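Rhamnosidase B (Bacillus sp., PDB 2OKX) hydrolyses the glycosidic bonds of terminal non-reducing alpha-L-rhamnose residues in alpha-L-rhamnosides, as a family 78 glycoside hydrolase that probably inverts the anomeric configuration. Local coordinates at residues R24-S29 against V92-F97. Sequence-based numbering, arbitrary orientation.
Sequences RCFRGS and VLVLHF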
loop_
_atom_site.group_PDB
_atom_site.type_symbol
_atom_site.label_atom_id
_atom_site.label_comp_id
_atom_site.label_asym_id
_atom_site.label_seq_id
_atom_site.Cartn_x
_atom_site.Cartn_y
_atom_site.Cartn_z
ATOM N N ARG A 24 -22.332 6.958 -3.110
ATOM C CA ARG A 24 -23.567 7.314 -3.798
ATOM C C ARG A 24 -23.965 6.340 -4.902
ATOM O O ARG A 24 -23.130 5.901 -5.692
ATOM C CB ARG A 24 -23.421 8.729 -4.367
ATOM C CG ARG A 24 -24.577 9.216 -5.225
ATOM C CD ARG A 24 -24.399 10.697 -5.550
ATOM N NE ARG A 24 -24.603 11.532 -4.370
ATOM C CZ ARG A 24 -25.793 11.814 -3.847
ATOM N NH1 ARG A 24 -26.899 11.333 -4.402
ATOM N NH2 ARG A 24 -25.880 12.574 -2.763
ATOM N N CYS A 25 -25.257 6.019 -4.949
ATOM C CA CYS A 25 -25.811 5.098 -5.937
ATOM C C CYS A 25 -26.384 5.819 -7.150
ATOM O O CYS A 25 -26.936 6.914 -7.033
ATOM C CB CYS A 25 -26.932 4.263 -5.313
ATOM S SG CYS A 25 -26.492 3.369 -3.812
ATOM N N PHE A 26 -26.255 5.189 -8.315
ATOM C CA PHE A 26 -26.788 5.733 -9.557
ATOM C C PHE A 26 -27.505 4.621 -10.314
ATOM O O PHE A 26 -27.061 3.471 -10.311
ATOM C CB PHE A 26 -25.674 6.308 -10.440
ATOM C CG PHE A 26 -25.006 7.525 -9.865
ATOM C CD1 PHE A 26 -23.936 7.401 -8.982
ATOM C CD2 PHE A 26 -25.456 8.800 -10.199
ATOM C CE1 PHE A 26 -23.324 8.526 -8.440
ATOM C CE2 PHE A 26 -24.853 9.934 -9.663
ATOM C CZ PHE A 26 -23.784 9.798 -8.782
ATOM N N ARG A 27 -28.622 4.966 -10.948
ATOM C CA ARG A 27 -29.402 4.008 -11.721
ATOM C C ARG A 27 -29.813 4.612 -13.056
ATOM O O ARG A 27 -30.254 5.761 -13.126
ATOM C CB ARG A 27 -30.656 3.572 -10.956
ATOM C CG ARG A 27 -30.402 2.580 -9.823
ATOM C CD ARG A 27 -31.682 2.296 -9.052
ATOM N NE ARG A 27 -32.733 1.763 -9.915
ATOM C CZ ARG A 27 -32.837 0.488 -10.275
ATOM N NH1 ARG A 27 -31.953 -0.404 -9.844
ATOM N NH2 ARG A 27 -33.823 0.104 -11.076
ATOM N N GLY A 28 -29.653 3.828 -14.113
ATOM C CA GLY A 28 -30.016 4.274 -15.441
ATOM C C GLY A 28 -30.575 3.095 -16.208
ATOM O O GLY A 28 -30.050 1.986 -16.116
ATOM N N SER A 29 -31.650 3.320 -16.954
ATOM C CA SER A 29 -32.259 2.252 -17.728
ATOM C C SER A 29 -32.372 2.643 -19.187
ATOM O O SER A 29 -32.292 3.820 -19.537
ATOM C CB SER A 29 -33.648 1.920 -17.180
ATOM O OG SER A 29 -33.569 1.418 -15.856
ATOM N N VAL A 92 -24.741 1.832 -10.512
ATOM C CA VAL A 92 -23.369 2.092 -10.116
ATOM C C VAL A 92 -23.263 2.635 -8.704
ATOM O O VAL A 92 -24.086 3.446 -8.271
ATOM C CB VAL A 92 -22.694 3.120 -11.051
ATOM C CG1 VAL A 92 -21.224 3.272 -10.674
ATOM C CG2 VAL A 92 -22.847 2.701 -12.507
ATOM N N LEU A 93 -22.248 2.168 -7.987
ATOM C CA LEU A 93 -21.977 2.645 -6.641
ATOM C C LEU A 93 -20.691 3.438 -6.797
ATOM O O LEU A 93 -19.684 2.902 -7.256
ATOM C CB LEU A 93 -21.736 1.488 -5.670
ATOM C CG LEU A 93 -21.247 1.945 -4.288
ATOM C CD1 LEU A 93 -22.371 2.678 -3.572
ATOM C CD2 LEU A 93 -20.792 0.748 -3.464
ATOM N N VAL A 94 -20.722 4.718 -6.449
ATOM C CA VAL A 94 -19.526 5.534 -6.561
ATOM C C VAL A 94 -19.071 5.963 -5.175
ATOM O O VAL A 94 -19.856 6.492 -4.387
ATOM C CB VAL A 94 -19.769 6.795 -7.432
ATOM C CG1 VAL A 94 -18.521 7.670 -7.445
ATOM C CG2 VAL A 94 -20.134 6.387 -8.854
ATOM N N LEU A 95 -17.805 5.697 -4.871
ATOM C CA LEU A 95 -17.236 6.084 -3.587
ATOM C C LEU A 95 -16.460 7.370 -3.834
ATOM O O LEU A 95 -15.552 7.388 -4.662
ATOM C CB LEU A 95 -16.258 5.020 -3.065
ATOM C CG LEU A 95 -16.715 3.600 -2.719
ATOM C CD1 LEU A 95 -17.027 2.823 -3.997
ATOM C CD2 LEU A 95 -15.607 2.903 -1.938
ATOM N N HIS A 96 -16.830 8.453 -3.160
ATOM C CA HIS A 96 -16.082 9.694 -3.328
ATOM C C HIS A 96 -15.389 9.998 -2.011
ATOM O O HIS A 96 -16.043 10.190 -0.993
ATOM C CB HIS A 96 -16.983 10.870 -3.704
ATOM C CG HIS A 96 -16.218 12.128 -3.957
ATOM N ND1 HIS A 96 -15.432 12.301 -5.077
ATOM C CD2 HIS A 96 -16.015 13.218 -3.181
ATOM C CE1 HIS A 96 -14.772 13.440 -4.974
ATOM N NE2 HIS A 96 -15.107 14.016 -3.834
ATOM N N PHE A 97 -14.063 10.047 -2.037
ATOM C CA PHE A 97 -13.293 10.292 -0.826
ATOM C C PHE A 97 -13.413 11.714 -0.287
ATOM O O PHE A 97 -13.551 11.912 0.919
ATOM C CB PHE A 97 -11.813 9.962 -1.064
ATOM C CG PHE A 97 -11.566 8.545 -1.518
ATOM C CD1 PHE A 97 -12.310 7.489 -0.997
ATOM C CD2 PHE A 97 -10.565 8.264 -2.442
ATOM C CE1 PHE A 97 -12.060 6.168 -1.389
ATOM C CE2 PHE A 97 -10.304 6.950 -2.841
ATOM C CZ PHE A 97 -11.053 5.901 -2.312
#
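Arg24 and Val94 exchange two backbone hydrogen bonds: Arg24 N reaches Val94 O at 2.8 Å with an N-H...O angle of 170°, and Val94 N returns to Arg24 O. Phe26 and Val92 repeat the reciprocal pattern, though Phe26 N meets Val92 O at a more bent 145°. Between these two hydrogen-bonded pairs sits the non-hydrogen-bonded pair Cys25-Leu93, where the CA atoms close to 4.6 Å and Cys25 CA lies 3.3 Å from Val92 O in a CA-H...O contact.

Apolar contacts divide between the two faces. On the face shared with Val92 and Val94, the Phe26 ring turns its CD1-CE1 side to Val94 CG2, CE1 standing 3.9 Å away in an oblique approach, while Val92 O lies at the ring edge. With Phe26 CG anti to its own carbonyl carbon (chi1 -67°), the ring is placed beside its backbone N, within reach of Val94. Leu111 of strand 110-117 touches Phe26, Val92 and Val94 alike. Cutting Phe26 back to an alanine would probably leave Val94 CG2 without its aromatic neighbour and open a gap next to Leu111. On the other face Cys25 SG meets Leu93 CD1 at 4.2 Å, and Trp163 and Trp173 also pack on the cysteine.

The polar end of Arg24 leads away from strand 87-96: it hydrogen-bonds Thr131 through NH1, forms a salt bridge with Glu22 through NE and makes a cation-pi contact with Trp12.

Strands 22-31 and 87-96 thus form neighbouring inner strands of an antiparallel sheet, whose Phe26 face packs against a second sheet, as in a beta-sandwich of the N-terminal region.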